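Local coordinates for acyl-CoA dehydrogenase (Geobacillus kaustophilus, PDB 2PG0), which binds FAD and probably catalyses the alpha-beta dehydrogenation of acyl chains carried as thioesters, as other members of the acyl-CoA dehydrogenase family do, at residues 260-263 against 264-268. Sequence-based numbering, arbitrary orientation.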
ATOM      1  N   ALA A 260     -11.472   2.646  15.298  1.00 11.50           N
ATOM      2  CA  ALA A 260     -11.558   3.017  13.879  1.00 11.22           C
ATOM      3  C   ALA A 260     -12.894   3.710  13.563  1.00 11.43           C
ATOM      4  O   ALA A 260     -12.923   4.753  12.897  1.00 10.74           O
ATOM      5  CB  ALA A 260     -11.379   1.786  12.998  1.00 11.68           C
ATOM      6  N   GLU A 261     -13.986   3.117  14.043  1.00 11.16           N
ATOM      7  CA  GLU A 261     -15.343   3.672  13.867  1.00 11.74           C
ATOM      8  C   GLU A 261     -15.464   5.073  14.469  1.00 11.53           C
ATOM      9  O   GLU A 261     -16.038   5.980  13.843  1.00 11.83           O
ATOM     10  CB  GLU A 261     -16.395   2.711  14.447  1.00 11.51           C
ATOM     11  CG  GLU A 261     -16.632   1.475  13.570  1.00 12.70           C
ATOM     12  CD  GLU A 261     -17.281   0.292  14.296  1.00 13.22           C
ATOM     13  OE1 GLU A 261     -17.508   0.356  15.522  1.00 18.35           O
ATOM     14  OE2 GLU A 261     -17.559  -0.724  13.628  1.00 14.51           O
ATOM     15  N   VAL A 262     -14.917   5.247  15.668  1.00 11.22           N
ATOM     16  CA  VAL A 262     -14.876   6.557  16.343  1.00 11.58           C
ATOM     17  C   VAL A 262     -14.074   7.572  15.537  1.00 11.44           C
ATOM     18  O   VAL A 262     -14.525   8.700  15.315  1.00 11.39           O
ATOM     19  CB  VAL A 262     -14.302   6.453  17.793  1.00 11.75           C
ATOM     20  CG1 VAL A 262     -14.035   7.845  18.392  1.00 12.42           C
ATOM     21  CG2 VAL A 262     -15.254   5.658  18.692  1.00 12.37           C
ATOM     22  N   MET A 263     -12.877   7.173  15.107  1.00 11.10           N
ATOM     23  CA  MET A 263     -12.003   8.073  14.356  1.00 10.32           C
ATOM     24  C   MET A 263     -12.604   8.479  13.004  1.00 11.22           C
ATOM     25  O   MET A 263     -12.457   9.632  12.571  1.00 11.96           O
ATOM     26  CB  MET A 263     -10.600   7.461  14.202  1.00 10.11           C
ATOM     27  CG  MET A 263      -9.771   7.561  15.488  1.00 10.13           C
ATOM     28  SD  MET A 263      -8.045   6.971  15.359  1.00  6.80           S
ATOM     29  CE  MET A 263      -8.329   5.208  15.200  1.00 11.41           C
ATOM     30  N   PHE A 264     -13.295   7.542  12.353  1.00 11.58           N
ATOM     31  CA  PHE A 264     -13.991   7.833  11.100  1.00 12.35           C
ATOM     32  C   PHE A 264     -15.071   8.896  11.317  1.00 12.29           C
ATOM     33  O   PHE A 264     -15.171   9.862  10.555  1.00 11.57           O
ATOM     34  CB  PHE A 264     -14.588   6.554  10.501  1.00 12.88           C
ATOM     35  CG  PHE A 264     -15.398   6.788   9.260  1.00 13.87           C
ATOM     36  CD1 PHE A 264     -14.776   6.892   8.026  1.00 13.75           C
ATOM     37  CD2 PHE A 264     -16.786   6.927   9.332  1.00 15.22           C
ATOM     38  CE1 PHE A 264     -15.525   7.117   6.870  1.00 15.98           C
ATOM     39  CE2 PHE A 264     -17.545   7.158   8.180  1.00 16.40           C
ATOM     40  CZ  PHE A 264     -16.911   7.249   6.950  1.00 15.45           C
ATOM     41  N   SER A 265     -15.862   8.716  12.373  1.00 12.94           N
ATOM     42  CA  SER A 265     -16.934   9.659  12.701  1.00 13.91           C
ATOM     43  C   SER A 265     -16.378  11.061  12.967  1.00 13.81           C
ATOM     44  O   SER A 265     -16.922  12.051  12.481  1.00 13.93           O
ATOM     45  CB  SER A 265     -17.754   9.163  13.893  1.00 14.41           C
ATOM     46  OG  SER A 265     -18.798  10.086  14.177  1.00 17.37           O
ATOM     47  N   LEU A 266     -15.286  11.134  13.723  1.00 13.40           N
ATOM     48  CA  LEU A 266     -14.593  12.405  13.956  1.00 13.71           C
ATOM     49  C   LEU A 266     -14.188  13.098  12.656  1.00 13.71           C
ATOM     50  O   LEU A 266     -14.388  14.306  12.499  1.00 13.76           O
ATOM     51  CB  LEU A 266     -13.346  12.182  14.811  1.00 13.80           C
ATOM     52  CG  LEU A 266     -13.572  11.946  16.300  1.00 14.50           C
ATOM     53  CD1 LEU A 266     -12.234  11.577  16.925  1.00 14.40           C
ATOM     54  CD2 LEU A 266     -14.163  13.182  16.962  1.00 14.48           C
ATOM     55  N   THR A 267     -13.615  12.327  11.732  1.00 13.40           N
ATOM     56  CA  THR A 267     -13.080  12.877  10.486  1.00 13.33           C
ATOM     57  C   THR A 267     -14.209  13.330   9.567  1.00 13.42           C
ATOM     58  O   THR A 267     -14.152  14.425   8.995  1.00 13.22           O
ATOM     59  CB  THR A 267     -12.204  11.840   9.753  1.00 13.48           C
ATOM     60  OG1 THR A 267     -11.189  11.378  10.646  1.00 13.63           O
ATOM     61  CG2 THR A 267     -11.548  12.446   8.521  1.00 13.09           C
ATOM     62  N   LYS A 268     -15.231  12.493   9.442  1.00 13.77           N
ATOM     63  CA  LYS A 268     -16.363  12.808   8.573  1.00 14.89           C
ATOM     64  C   LYS A 268     -17.019  14.107   9.025  1.00 14.98           C
ATOM     65  O   LYS A 268     -17.281  14.998   8.204  1.00 14.98           O
ATOM     66  CB  LYS A 268     -17.382  11.671   8.571  1.00 15.02           C
ATOM     67  CG  LYS A 268     -18.557  11.894   7.618  1.00 18.13           C
ATOM     68  CD  LYS A 268     -19.351  10.608   7.407  1.00 22.86           C
ATOM     69  CE  LYS A 268     -20.086  10.180   8.672  1.00 26.12           C
ATOM     70  NZ  LYS A 268     -20.564   8.754   8.609  1.00 29.65           N
TER
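Thr267 folds its hydroxyl back onto Met263 one turn earlier in helix 237-273, a long alpha-helix of the acyl-CoA dehydrogenase C-terminal domain. The helical register is set by i to i+4 backbone bonds, among them Leu266 N to Val262 O with an N-H...O angle of 167°. Met263 O takes two donors: Thr267 N at 3.1 Å and Thr267 OG1 at 2.9 Å, which arrive from opposite faces of the carbonyl plane. The hydroxyl gets there because OG1 stands beside its own backbone N (chi1 -55°), and CG2 takes the place anti to that N. Replacing this threonine by a valine would probably cost Met263 O its hydroxyl donor, leaving, of the two bonds described, that from the amide, with a methyl near where OG1 had been. Both residues face helix 319-343, where Met263 lies on Val336 and Ala337, and Thr267 on Ala340 and Leu343; the Thr267 side chain is about 9 Å from a bound FAD.

Leu266 can be followed outward from the backbone. Its CB lies 3.5 Å from Met263 O, and CG is equally close to Val262 O, a carbonyl already engaged by the leucine's own amide. At the tip, CD1 stays 4.0 Å from that oxygen and ends in a loose apolar contact, 4.4 Å from Val262 CG1.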